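Orotidine 5'-phosphate decarboxylase (Pyrococcus horikoshii, PDB 2CZD) probably catalyses the decarboxylation of orotidine 5'-monophosphate to UMP, the last step of de novo UMP biosynthesis, and works as a homodimer. Local coordinates at residues D7-E12 and W32-G37; R45-E48 and E53-A56; L120-I125 and I146-D151; R186-A191 and E196-I201. All coordinates share one frame; numbering follows the deposited sequence.

Contact 1 (D7-E12 and W32-G37); sequences DVYEGE and WPLILG
At the rim of the TIM barrel, the loop that follows strand 2-5 lays Tyr9 and the backbone of Val8 against Pro33 and Leu34 in the first turn of helix 32-38. The tyrosine ring meets that turn obliquely along its CD1-CE1 side: Tyr9 CE1 is 3.6 Å from Pro33 CB and 3.7 Å from Leu34 N. Leu34 CB sits at the ring edge, in its plane, 4.0 Å from Tyr9 CD1. Tyr9 and Pro33 run side by side and point the same way, and Leu69 of the second subunit packs on both. CG of Tyr9 stands beside the backbone N (chi1 -51°), which turns the ring back toward the preceding residues; Asp7 O lies 3.8 Å above one face, offset toward the rim. Asn31 links the two parts, with ND2 bonded to Tyr9 OH and OD1 to Leu34 N. Leu34 turns the other way, CG anti to its backbone N (chi1 179°), and brings CD1 within 3.5 Å of Val8 O. Asp7, in the same loop, probably binds substrate. The loop after the first strand packed on the helix that follows the second is typical of the active-site end of a TIM barrel, here beside the dimer interface.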
loop_
_atom_site.group_PDB
_atom_site.type_symbol
_atom_site.label_atom_id
_atom_site.label_comp_id
_atom_site.label_asym_id
_atom_site.label_seq_id
_atom_site.Cartn_x
_atom_site.Cartn_y
_atom_site.Cartn_z
ATOM N N ASP B 7 -13.661 -10.398 3.192
ATOM C CA ASP B 7 -12.565 -11.015 2.470
ATOM C C ASP B 7 -13.017 -12.280 1.751
ATOM O O ASP B 7 -12.500 -13.371 1.975
ATOM C CB ASP B 7 -11.414 -11.287 3.441
ATOM C CG ASP B 7 -10.860 -10.009 4.066
ATOM O OD1 ASP B 7 -11.102 -8.915 3.509
ATOM O OD2 ASP B 7 -10.169 -10.097 5.106
ATOM N N VAL B 8 -14.009 -12.088 0.891
ATOM C CA VAL B 8 -14.612 -13.140 0.086
ATOM C C VAL B 8 -14.271 -12.694 -1.321
ATOM O O VAL B 8 -14.894 -11.782 -1.869
ATOM C CB VAL B 8 -16.125 -13.162 0.307
ATOM C CG1 VAL B 8 -16.800 -14.120 -0.676
ATOM C CG2 VAL B 8 -16.404 -13.563 1.750
ATOM N N TYR B 9 -13.270 -13.347 -1.896
ATOM C CA TYR B 9 -12.767 -12.948 -3.199
ATOM C C TYR B 9 -13.530 -13.457 -4.405
ATOM O O TYR B 9 -12.981 -13.634 -5.488
ATOM C CB TYR B 9 -11.275 -13.291 -3.253
ATOM C CG TYR B 9 -10.534 -12.742 -2.039
ATOM C CD1 TYR B 9 -10.604 -11.383 -1.712
ATOM C CD2 TYR B 9 -9.828 -13.585 -1.178
ATOM C CE1 TYR B 9 -10.002 -10.882 -0.558
ATOM C CE2 TYR B 9 -9.219 -13.096 -0.020
ATOM C CZ TYR B 9 -9.309 -11.744 0.285
ATOM O OH TYR B 9 -8.691 -11.270 1.419
ATOM N N GLU B 10 -14.820 -13.672 -4.188
ATOM C CA GLU B 10 -15.736 -14.098 -5.225
ATOM C C GLU B 10 -16.814 -13.022 -5.204
ATOM O O GLU B 10 -17.738 -13.068 -4.392
ATOM C CB GLU B 10 -16.332 -15.454 -4.885
ATOM C CG GLU B 10 -17.107 -16.059 -6.024
ATOM C CD GLU B 10 -17.382 -17.535 -5.807
ATOM O OE1 GLU B 10 -16.498 -18.229 -5.254
ATOM O OE2 GLU B 10 -18.473 -18.005 -6.201
ATOM N N GLY B 11 -16.664 -12.043 -6.089
ATOM C CA GLY B 11 -17.593 -10.927 -6.166
ATOM C C GLY B 11 -19.065 -11.172 -5.877
ATOM O O GLY B 11 -19.646 -10.532 -4.994
ATOM N N GLU B 12 -19.686 -12.076 -6.628
ATOM C CA GLU B 12 -21.097 -12.359 -6.426
ATOM C C GLU B 12 -21.402 -12.857 -5.013
ATOM O O GLU B 12 -22.382 -12.440 -4.404
ATOM C CB GLU B 12 -21.594 -13.385 -7.448
ATOM C CG GLU B 12 -21.569 -12.893 -8.883
ATOM C CD GLU B 12 -22.384 -11.627 -9.084
ATOM O OE1 GLU B 12 -23.573 -11.604 -8.699
ATOM O OE2 GLU B 12 -21.836 -10.648 -9.635
ATOM N N TRP B 32 -7.050 -4.825 -0.807
ATOM C CA TRP B 32 -6.504 -4.868 -2.162
ATOM C C TRP B 32 -6.815 -6.191 -2.898
ATOM O O TRP B 32 -7.155 -6.175 -4.079
ATOM C CB TRP B 32 -4.979 -4.609 -2.151
ATOM C CG TRP B 32 -4.559 -3.144 -2.019
ATOM C CD1 TRP B 32 -3.691 -2.633 -1.092
ATOM C CD2 TRP B 32 -4.871 -2.060 -2.908
ATOM N NE1 TRP B 32 -3.439 -1.307 -1.353
ATOM C CE2 TRP B 32 -4.144 -0.926 -2.461
ATOM C CE3 TRP B 32 -5.684 -1.936 -4.038
ATOM C CZ2 TRP B 32 -4.204 0.309 -3.106
ATOM C CZ3 TRP B 32 -5.746 -0.690 -4.692
ATOM C CH2 TRP B 32 -5.002 0.413 -4.215
ATOM N N PRO B 33 -6.710 -7.343 -2.214
ATOM C CA PRO B 33 -7.010 -8.597 -2.923
ATOM C C PRO B 33 -8.386 -8.603 -3.594
ATOM O O PRO B 33 -8.521 -9.059 -4.729
ATOM C CB PRO B 33 -6.890 -9.657 -1.827
ATOM C CG PRO B 33 -5.729 -9.111 -0.979
ATOM C CD PRO B 33 -5.984 -7.593 -0.952
ATOM N N LEU B 34 -9.408 -8.103 -2.899
ATOM C CA LEU B 34 -10.744 -8.065 -3.483
ATOM C C LEU B 34 -10.777 -7.097 -4.663
ATOM O O LEU B 34 -11.322 -7.422 -5.713
ATOM C CB LEU B 34 -11.796 -7.663 -2.435
ATOM C CG LEU B 34 -13.236 -7.575 -2.955
ATOM C CD1 LEU B 34 -13.689 -8.965 -3.456
ATOM C CD2 LEU B 34 -14.155 -7.085 -1.840
ATOM N N ILE B 35 -10.178 -5.917 -4.508
ATOM C CA ILE B 35 -10.150 -4.931 -5.590
ATOM C C ILE B 35 -9.395 -5.486 -6.817
ATOM O O ILE B 35 -9.787 -5.264 -7.973
ATOM C CB ILE B 35 -9.492 -3.624 -5.088
ATOM C CG1 ILE B 35 -10.412 -2.963 -4.063
ATOM C CG2 ILE B 35 -9.193 -2.677 -6.262
ATOM C CD1 ILE B 35 -9.775 -1.793 -3.335
ATOM N N LEU B 36 -8.304 -6.189 -6.556
ATOM C CA LEU B 36 -7.520 -6.775 -7.642
ATOM C C LEU B 36 -8.296 -7.866 -8.385
ATOM O O LEU B 36 -8.230 -7.980 -9.611
ATOM C CB LEU B 36 -6.234 -7.382 -7.085
ATOM C CG LEU B 36 -5.098 -6.394 -6.847
ATOM C CD1 LEU B 36 -4.042 -7.026 -5.983
ATOM C CD2 LEU B 36 -4.477 -5.999 -8.191
ATOM N N GLY B 37 -9.029 -8.668 -7.632
ATOM C CA GLY B 37 -9.760 -9.762 -8.241
ATOM C C GLY B 37 -11.053 -9.377 -8.929
ATOM O O GLY B 37 -11.393 -9.958 -9.964
#

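Contact 2 (R45-E48 and E53-A56); sequences RLKE and EIIA
Helix 41-50 runs down the outside of the barrel and the chain then turns into strand 53-60, with the two backbones nearest at Lys47 and Glu53, whose CA atoms are 7.2 Å apart. Ile54 carries the packing. Its CG1 branch stands anti to the carbonyl carbon (chi1 -62°) and the chain is extended at chi2 (170°), which pushes CD1 out against the helix. That single methyl reaches Leu46 CB at 3.9 Å and the backbone at Lys47 N at 3.8 Å. Lys47 covers the same methyl from another side: its CB lies 4.1 Å from Ile54 CD1, and the bends at the three torsions beyond chi1 bring CE back to the same distance from that methyl, curling the chain round the isoleucine tip. The curl brings CE to 4.4 Å from Glu53 CA and delivers the ammonium group to Gly78 O and to the carboxylate of Asp80. Asp80 OD2 also accepts a hydrogen bond from Ile54 N, so one carboxylate oxygen holds both the strand and the lysine that folds over it. Leu46, on its other contacts, reaches Ile15 of helix 11-21 and Val30 of strand 27-31. A helix laid on the strand that follows it, with aliphatic side chains filling the layer between them, is the alpha/beta packing of the TIM barrel.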
loop_
_atom_site.group_PDB
_atom_site.type_symbol
_atom_site.label_atom_id
_atom_site.label_comp_id
_atom_site.label_asym_id
_atom_site.label_seq_id
_atom_site.Cartn_x
_atom_site.Cartn_y
_atom_site.Cartn_z
ATOM N N ARG B 45 -20.439 -1.488 -6.714
ATOM C CA ARG B 45 -21.472 -2.522 -6.723
ATOM C C ARG B 45 -21.962 -2.731 -5.290
ATOM O O ARG B 45 -23.172 -2.781 -5.034
ATOM C CB ARG B 45 -20.923 -3.841 -7.270
ATOM C CG ARG B 45 -20.448 -3.787 -8.708
ATOM C CD ARG B 45 -19.725 -5.082 -9.077
ATOM N NE ARG B 45 -20.573 -6.239 -8.816
ATOM C CZ ARG B 45 -20.194 -7.504 -8.961
ATOM N NH1 ARG B 45 -18.962 -7.793 -9.368
ATOM N NH2 ARG B 45 -21.058 -8.481 -8.711
ATOM N N LEU B 46 -21.019 -2.846 -4.356
ATOM C CA LEU B 46 -21.363 -3.036 -2.955
ATOM C C LEU B 46 -22.159 -1.839 -2.432
ATOM O O LEU B 46 -23.170 -2.014 -1.743
ATOM C CB LEU B 46 -20.092 -3.238 -2.107
ATOM C CG LEU B 46 -19.385 -4.604 -2.166
ATOM C CD1 LEU B 46 -17.975 -4.494 -1.569
ATOM C CD2 LEU B 46 -20.218 -5.653 -1.425
ATOM N N LYS B 47 -21.737 -0.627 -2.777
ATOM C CA LYS B 47 -22.452 0.552 -2.303
ATOM C C LYS B 47 -23.885 0.576 -2.843
ATOM O O LYS B 47 -24.822 0.860 -2.105
ATOM C CB LYS B 47 -21.721 1.840 -2.723
ATOM C CG LYS B 47 -22.418 3.128 -2.297
ATOM C CD LYS B 47 -22.714 3.142 -0.784
ATOM C CE LYS B 47 -21.440 3.145 0.076
ATOM N NZ LYS B 47 -20.705 4.443 -0.028
ATOM N N GLU B 48 -24.046 0.276 -4.128
ATOM C CA GLU B 48 -25.374 0.290 -4.737
ATOM C C GLU B 48 -26.268 -0.837 -4.224
ATOM O O GLU B 48 -27.469 -0.642 -4.003
ATOM C CB GLU B 48 -25.248 0.196 -6.258
ATOM C CG GLU B 48 -24.616 1.427 -6.912
ATOM C CD GLU B 48 -25.527 2.643 -6.876
ATOM O OE1 GLU B 48 -26.736 2.496 -7.174
ATOM O OE2 GLU B 48 -25.030 3.746 -6.560
ATOM N N GLU B 53 -21.917 1.619 4.532
ATOM C CA GLU B 53 -20.671 2.381 4.379
ATOM C C GLU B 53 -19.498 1.451 4.121
ATOM O O GLU B 53 -19.453 0.334 4.633
ATOM C CB GLU B 53 -20.409 3.239 5.619
ATOM C CG GLU B 53 -21.240 4.525 5.619
ATOM C CD GLU B 53 -20.962 5.419 6.802
ATOM O OE1 GLU B 53 -21.541 6.526 6.836
ATOM O OE2 GLU B 53 -20.177 5.032 7.696
ATOM N N ILE B 54 -18.544 1.927 3.322
ATOM C CA ILE B 54 -17.381 1.126 2.956
ATOM C C ILE B 54 -16.039 1.687 3.379
ATOM O O ILE B 54 -15.761 2.876 3.196
ATOM C CB ILE B 54 -17.343 0.910 1.416
ATOM C CG1 ILE B 54 -18.599 0.147 0.975
ATOM C CG2 ILE B 54 -16.092 0.140 1.011
ATOM C CD1 ILE B 54 -18.769 0.097 -0.528
ATOM N N ILE B 55 -15.233 0.830 3.991
ATOM C CA ILE B 55 -13.875 1.194 4.359
ATOM C C ILE B 55 -12.941 0.480 3.382
ATOM O O ILE B 55 -13.026 -0.740 3.218
ATOM C CB ILE B 55 -13.491 0.706 5.768
ATOM C CG1 ILE B 55 -14.337 1.408 6.818
ATOM C CG2 ILE B 55 -11.984 1.005 6.039
ATOM C CD1 ILE B 55 -14.255 0.719 8.214
ATOM N N ALA B 56 -12.046 1.224 2.732
ATOM C CA ALA B 56 -11.068 0.612 1.831
ATOM C C ALA B 56 -9.771 0.481 2.635
ATOM O O ALA B 56 -9.091 1.487 2.911
ATOM C CB ALA B 56 -10.858 1.485 0.581
#

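Contact 3 (L120-I125 and I146-D151)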
loop_
_atom_site.group_PDB
_atom_site.type_symbol
_atom_site.label_atom_id
_atom_site.label_comp_id
_atom_site.label_asym_id
_atom_site.label_seq_id
_atom_site.Cartn_x
_atom_site.Cartn_y
_atom_site.Cartn_z
ATOM N N LEU B 120 7.071 3.029 17.599
ATOM C CA LEU B 120 6.705 4.412 17.307
ATOM C C LEU B 120 5.229 4.743 17.562
ATOM O O LEU B 120 4.807 5.868 17.324
ATOM C CB LEU B 120 7.036 4.747 15.843
ATOM C CG LEU B 120 8.508 5.063 15.529
ATOM C CD1 LEU B 120 8.754 5.038 14.026
ATOM C CD2 LEU B 120 8.854 6.437 16.094
ATOM N N THR B 121 4.447 3.779 18.040
ATOM C CA THR B 121 3.029 4.024 18.257
ATOM C C THR B 121 2.716 5.278 19.067
ATOM O O THR B 121 1.791 6.015 18.738
ATOM C CB THR B 121 2.358 2.793 18.918
ATOM O OG1 THR B 121 2.382 1.696 17.998
ATOM C CG2 THR B 121 0.921 3.096 19.318
ATOM N N ASP B 122 3.450 5.527 20.139
ATOM C CA ASP B 122 3.142 6.737 20.897
ATOM C C ASP B 122 3.245 7.975 20.004
ATOM O O ASP B 122 2.420 8.894 20.075
ATOM C CB ASP B 122 4.101 6.886 22.077
ATOM C CG ASP B 122 3.805 5.918 23.195
ATOM O OD1 ASP B 122 2.770 5.213 23.143
ATOM O OD2 ASP B 122 4.619 5.873 24.143
ATOM N N ARG B 123 4.255 7.995 19.141
ATOM C CA ARG B 123 4.434 9.144 18.265
ATOM C C ARG B 123 3.364 9.183 17.181
ATOM O O ARG B 123 2.916 10.254 16.788
ATOM C CB ARG B 123 5.829 9.124 17.646
ATOM C CG ARG B 123 6.918 9.251 18.705
ATOM C CD ARG B 123 8.276 9.395 18.079
ATOM N NE ARG B 123 8.387 10.650 17.345
ATOM C CZ ARG B 123 9.262 10.859 16.370
ATOM N NH1 ARG B 123 10.092 9.894 16.023
ATOM N NH2 ARG B 123 9.302 12.034 15.755
ATOM N N PHE B 124 2.969 8.011 16.686
ATOM C CA PHE B 124 1.934 7.976 15.663
ATOM C C PHE B 124 0.598 8.437 16.250
ATOM O O PHE B 124 -0.215 9.056 15.555
ATOM C CB PHE B 124 1.797 6.567 15.065
ATOM C CG PHE B 124 3.004 6.117 14.279
ATOM C CD1 PHE B 124 3.837 7.047 13.663
ATOM C CD2 PHE B 124 3.263 4.756 14.104
ATOM C CE1 PHE B 124 4.914 6.633 12.871
ATOM C CE2 PHE B 124 4.344 4.328 13.314
ATOM C CZ PHE B 124 5.163 5.268 12.701
ATOM N N ILE B 125 0.350 8.123 17.519
ATOM C CA ILE B 125 -0.893 8.595 18.132
ATOM C C ILE B 125 -0.872 10.139 18.199
ATOM O O ILE B 125 -1.896 10.785 17.968
ATOM C CB ILE B 125 -1.083 7.998 19.537
ATOM C CG1 ILE B 125 -1.403 6.508 19.412
ATOM C CG2 ILE B 125 -2.224 8.716 20.271
ATOM C CD1 ILE B 125 -1.303 5.789 20.747
ATOM N N ILE B 146 -6.246 -1.708 23.323
ATOM C CA ILE B 146 -7.370 -0.829 23.024
ATOM C C ILE B 146 -7.354 0.317 24.042
ATOM O O ILE B 146 -7.428 1.497 23.673
ATOM C CB ILE B 146 -8.723 -1.575 23.104
ATOM C CG1 ILE B 146 -8.803 -2.626 21.984
ATOM C CG2 ILE B 146 -9.872 -0.577 22.986
ATOM C CD1 ILE B 146 -10.057 -3.517 22.063
ATOM N N GLY B 147 -7.251 -0.037 25.319
ATOM C CA GLY B 147 -7.204 0.980 26.354
ATOM C C GLY B 147 -5.959 1.848 26.273
ATOM O O GLY B 147 -6.027 3.063 26.471
ATOM N N TYR B 148 -4.823 1.227 25.960
ATOM C CA TYR B 148 -3.558 1.948 25.869
ATOM C C TYR B 148 -3.693 3.064 24.846
ATOM O O TYR B 148 -3.282 4.201 25.078
ATOM C CB TYR B 148 -2.435 1.012 25.429
ATOM C CG TYR B 148 -1.094 1.695 25.324
ATOM C CD1 TYR B 148 -0.208 1.690 26.392
ATOM C CD2 TYR B 148 -0.719 2.361 24.166
ATOM C CE1 TYR B 148 1.030 2.332 26.307
ATOM C CE2 TYR B 148 0.519 3.015 24.070
ATOM C CZ TYR B 148 1.385 2.989 25.151
ATOM O OH TYR B 148 2.619 3.601 25.062
ATOM N N ILE B 149 -4.265 2.722 23.702
ATOM C CA ILE B 149 -4.436 3.710 22.649
ATOM C C ILE B 149 -5.489 4.748 23.039
ATOM O O ILE B 149 -5.286 5.952 22.853
ATOM C CB ILE B 149 -4.790 3.007 21.301
ATOM C CG1 ILE B 149 -3.543 2.228 20.835
ATOM C CG2 ILE B 149 -5.310 4.018 20.272
ATOM C CD1 ILE B 149 -3.765 1.323 19.623
ATOM N N ARG B 150 -6.602 4.282 23.579
ATOM C CA ARG B 150 -7.670 5.182 23.984
ATOM C C ARG B 150 -7.180 6.236 24.987
ATOM O O ARG B 150 -7.597 7.401 24.916
ATOM C CB ARG B 150 -8.824 4.355 24.592
ATOM C CG ARG B 150 -10.043 5.163 25.014
ATOM C CD ARG B 150 -10.794 5.763 23.809
ATOM N NE ARG B 150 -10.225 7.023 23.327
ATOM C CZ ARG B 150 -10.503 7.562 22.137
ATOM N NH1 ARG B 150 -11.329 6.945 21.291
ATOM N NH2 ARG B 150 -9.974 8.735 21.809
ATOM N N ASP B 151 -6.299 5.836 25.905
ATOM C CA ASP B 151 -5.805 6.764 26.921
ATOM C C ASP B 151 -4.901 7.853 26.345
ATOM O O ASP B 151 -4.655 8.862 27.011
ATOM C CB ASP B 151 -5.015 6.020 28.004
ATOM C CG ASP B 151 -5.879 5.093 28.844
ATOM O OD1 ASP B 151 -7.115 5.267 28.860
ATOM O OD2 ASP B 151 -5.305 4.194 29.502
#
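Tyr148 and Asp122 make the polar link between helices 121-131 and 144-150 on the outside of the barrel, a short bond of 2.5 Å from Tyr148 OH to Asp122 OD1. It uses the syn lone pair of OD1, the side facing the other carboxylate oxygen, and OD2 is itself 3.2 Å from the hydroxyl. The carboxylate meets the ring at its edge and in its plane: the two planes are only 12° apart, and OD1 also lies 3.3 Å from Tyr148 CE2. The side chains cross at about a right angle. Tyr148 reaches across because CG is anti to its backbone N (chi1 -180°), which sends the ring out to the neighbouring helix. Arg145 and Arg152 make cation-pi contacts with this ring, and Arg152 NE forms a weak, long ion pair with Asp122 OD1; this positive surrounding probably favours the carboxylate form of Asp122. Apolar packing lies on the barrel side of the polar pair, where Ile125 CD1 touches Ile149 CG1 at 4.2 Å. Ile149 goes on to Ile159 of strand 158-161. A buried isoleucine pair with a tyrosine-aspartate hydrogen bond outside it joins neighbouring helices in the outer ring of this TIM barrel.

Contact 4 (R186-A191 and E196-I201)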
loop_
_atom_site.group_PDB
_atom_site.type_symbol
_atom_site.label_atom_id
_atom_site.label_comp_id
_atom_site.label_asym_id
_atom_site.label_seq_id
_atom_site.Cartn_x
_atom_site.Cartn_y
_atom_site.Cartn_z
ATOM N N ARG B 186 -13.829 -13.859 9.094
ATOM C CA ARG B 186 -14.278 -15.243 8.918
ATOM C C ARG B 186 -15.401 -15.686 9.843
ATOM O O ARG B 186 -16.246 -16.489 9.436
ATOM C CB ARG B 186 -13.105 -16.209 9.120
ATOM C CG ARG B 186 -12.025 -16.123 8.076
ATOM C CD ARG B 186 -10.856 -17.059 8.397
ATOM N NE ARG B 186 -9.800 -16.915 7.398
ATOM C CZ ARG B 186 -9.814 -17.496 6.200
ATOM N NH1 ARG B 186 -8.813 -17.290 5.353
ATOM N NH2 ARG B 186 -10.813 -18.306 5.858
ATOM N N ALA B 187 -15.410 -15.185 11.074
ATOM C CA ALA B 187 -16.433 -15.589 12.034
ATOM C C ALA B 187 -17.813 -15.333 11.463
ATOM O O ALA B 187 -18.776 -16.029 11.807
ATOM C CB ALA B 187 -16.251 -14.862 13.351
ATOM N N ILE B 188 -17.912 -14.339 10.586
ATOM C CA ILE B 188 -19.174 -14.045 9.943
ATOM C C ILE B 188 -19.249 -14.548 8.502
ATOM O O ILE B 188 -20.142 -15.333 8.172
ATOM C CB ILE B 188 -19.459 -12.524 9.941
ATOM C CG1 ILE B 188 -19.773 -12.064 11.362
ATOM C CG2 ILE B 188 -20.665 -12.206 9.082
ATOM C CD1 ILE B 188 -19.864 -10.518 11.500
ATOM N N TYR B 189 -18.319 -14.139 7.638
ATOM C CA TYR B 189 -18.472 -14.547 6.242
ATOM C C TYR B 189 -18.353 -16.018 5.905
ATOM O O TYR B 189 -18.885 -16.444 4.879
ATOM C CB TYR B 189 -17.575 -13.723 5.292
ATOM C CG TYR B 189 -16.077 -13.871 5.449
ATOM C CD1 TYR B 189 -15.307 -12.833 5.985
ATOM C CD2 TYR B 189 -15.411 -15.008 4.974
ATOM C CE1 TYR B 189 -13.924 -12.917 6.038
ATOM C CE2 TYR B 189 -14.035 -15.100 5.020
ATOM C CZ TYR B 189 -13.293 -14.050 5.555
ATOM O OH TYR B 189 -11.922 -14.134 5.628
ATOM N N ASN B 190 -17.671 -16.788 6.747
ATOM C CA ASN B 190 -17.532 -18.224 6.508
ATOM C C ASN B 190 -18.420 -19.038 7.455
ATOM O O ASN B 190 -18.294 -20.260 7.544
ATOM C CB ASN B 190 -16.063 -18.653 6.643
ATOM C CG ASN B 190 -15.284 -18.506 5.339
ATOM O OD1 ASN B 190 -14.061 -18.674 5.312
ATOM N ND2 ASN B 190 -15.989 -18.197 4.250
ATOM N N ALA B 191 -19.329 -18.366 8.157
ATOM C CA ALA B 191 -20.229 -19.067 9.078
ATOM C C ALA B 191 -21.295 -19.821 8.292
ATOM O O ALA B 191 -21.592 -19.487 7.152
ATOM C CB ALA B 191 -20.910 -18.071 10.034
ATOM N N GLU B 196 -26.925 -14.933 11.172
ATOM C CA GLU B 196 -27.049 -15.327 12.567
ATOM C C GLU B 196 -25.735 -15.147 13.327
ATOM O O GLU B 196 -25.741 -14.834 14.518
ATOM C CB GLU B 196 -27.551 -16.770 12.677
ATOM C CG GLU B 196 -29.042 -16.896 12.450
ATOM C CD GLU B 196 -29.846 -16.190 13.527
ATOM O OE1 GLU B 196 -29.587 -16.439 14.725
ATOM O OE2 GLU B 196 -30.734 -15.390 13.184
ATOM N N ALA B 197 -24.606 -15.321 12.640
ATOM C CA ALA B 197 -23.308 -15.139 13.276
ATOM C C ALA B 197 -23.109 -13.664 13.616
ATOM O O ALA B 197 -22.641 -13.312 14.696
ATOM C CB ALA B 197 -22.203 -15.632 12.357
ATOM N N ALA B 198 -23.468 -12.788 12.689
ATOM C CA ALA B 198 -23.335 -11.360 12.953
ATOM C C ALA B 198 -24.282 -10.956 14.085
ATOM O O ALA B 198 -23.919 -10.197 14.983
ATOM C CB ALA B 198 -23.654 -10.567 11.693
ATOM N N LYS B 199 -25.511 -11.466 14.033
ATOM C CA LYS B 199 -26.480 -11.163 15.083
ATOM C C LYS B 199 -25.969 -11.564 16.467
ATOM O O LYS B 199 -26.148 -10.832 17.431
ATOM C CB LYS B 199 -27.794 -11.902 14.815
ATOM C CG LYS B 199 -28.856 -11.693 15.903
ATOM C CD LYS B 199 -30.160 -12.397 15.529
ATOM C CE LYS B 199 -31.252 -12.103 16.539
ATOM N NZ LYS B 199 -30.897 -12.628 17.880
ATOM N N ALA B 200 -25.335 -12.729 16.570
ATOM C CA ALA B 200 -24.844 -13.189 17.868
ATOM C C ALA B 200 -23.816 -12.222 18.445
ATOM O O ALA B 200 -23.849 -11.909 19.633
ATOM C CB ALA B 200 -24.247 -14.579 17.745
ATOM N N ILE B 201 -22.905 -11.736 17.601
ATOM C CA ILE B 201 -21.889 -10.797 18.076
ATOM C C ILE B 201 -22.541 -9.461 18.446
ATOM O O ILE B 201 -22.278 -8.899 19.507
ATOM C CB ILE B 201 -20.809 -10.585 16.999
ATOM C CG1 ILE B 201 -20.129 -11.934 16.730
ATOM C CG2 ILE B 201 -19.781 -9.514 17.461
ATOM C CD1 ILE B 201 -19.276 -11.981 15.442
#
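The Tyr189 ring carries Arg186 CA over the centre of one face, 3.6 Å above the plane, while Tyr189 OH lies over one face of the Arg186 guanidinium, toward its rim. Both contacts lie within the short helix 186-189, which follows the last barrel strand of the TIM fold. Tyr189 points away from helix 194-205, and its side chain packs on Asp7 and Val8. The opposing surface of the short helix, built from small and aliphatic residues, meets helix 194-205. Ile188 is the main wedge. Its CG1 is anti to the carbonyl carbon (chi1 -71°) and the chain is extended beyond it, so CD1 comes down on Ala198, 3.8 Å from Ala198 CB. Partway along the same branch, Ile188 CG1 meets Ile201 CD1 at 4.1 Å. Ile2 of strand 2-5 touches both isoleucines, and Ile188 also reaches Leu4 of that strand and Val21 of helix 11-21, which carries the packing into the barrel layer where the last and first strands adjoin. The alanines let the backbones come close: Ile188 and Ala197 have their CA atoms 5.4 Å apart. Arg186, at the start of the short helix, probably binds substrate and so belongs to the active site, while Ala187, Ile188 and Ala191 pack on helix 194-205. Ala197 makes the tightest part of this join, its CB set 3.5 Å from Ala187 O and 3.6 Å from Ala191 CB.

Contacts 1, 2 and 4 form a connected region of the barrel, whereas contact 3 lies on the opposite side of the chain's centre from contacts 1 and 2. The centres of contacts 1 and 3 are about 31 Å apart. Those of contacts 2 and 3 are about 29 Å apart. Contact 1 joins contact 2 through a salt bridge, Glu12 OE2 to Arg45 NH2 at 2.5 Å, and meets contact 4 where Asp7 CB lies 3.6 Å from Tyr189 OH. That second junction sits at the substrate site: Asp7 belongs to contact 1 and Arg186 to contact 4. Contacts 2 and 4 do not touch; their nearest atoms are about 11 Å apart. Contacts 1 and 3 both reach the second subunit.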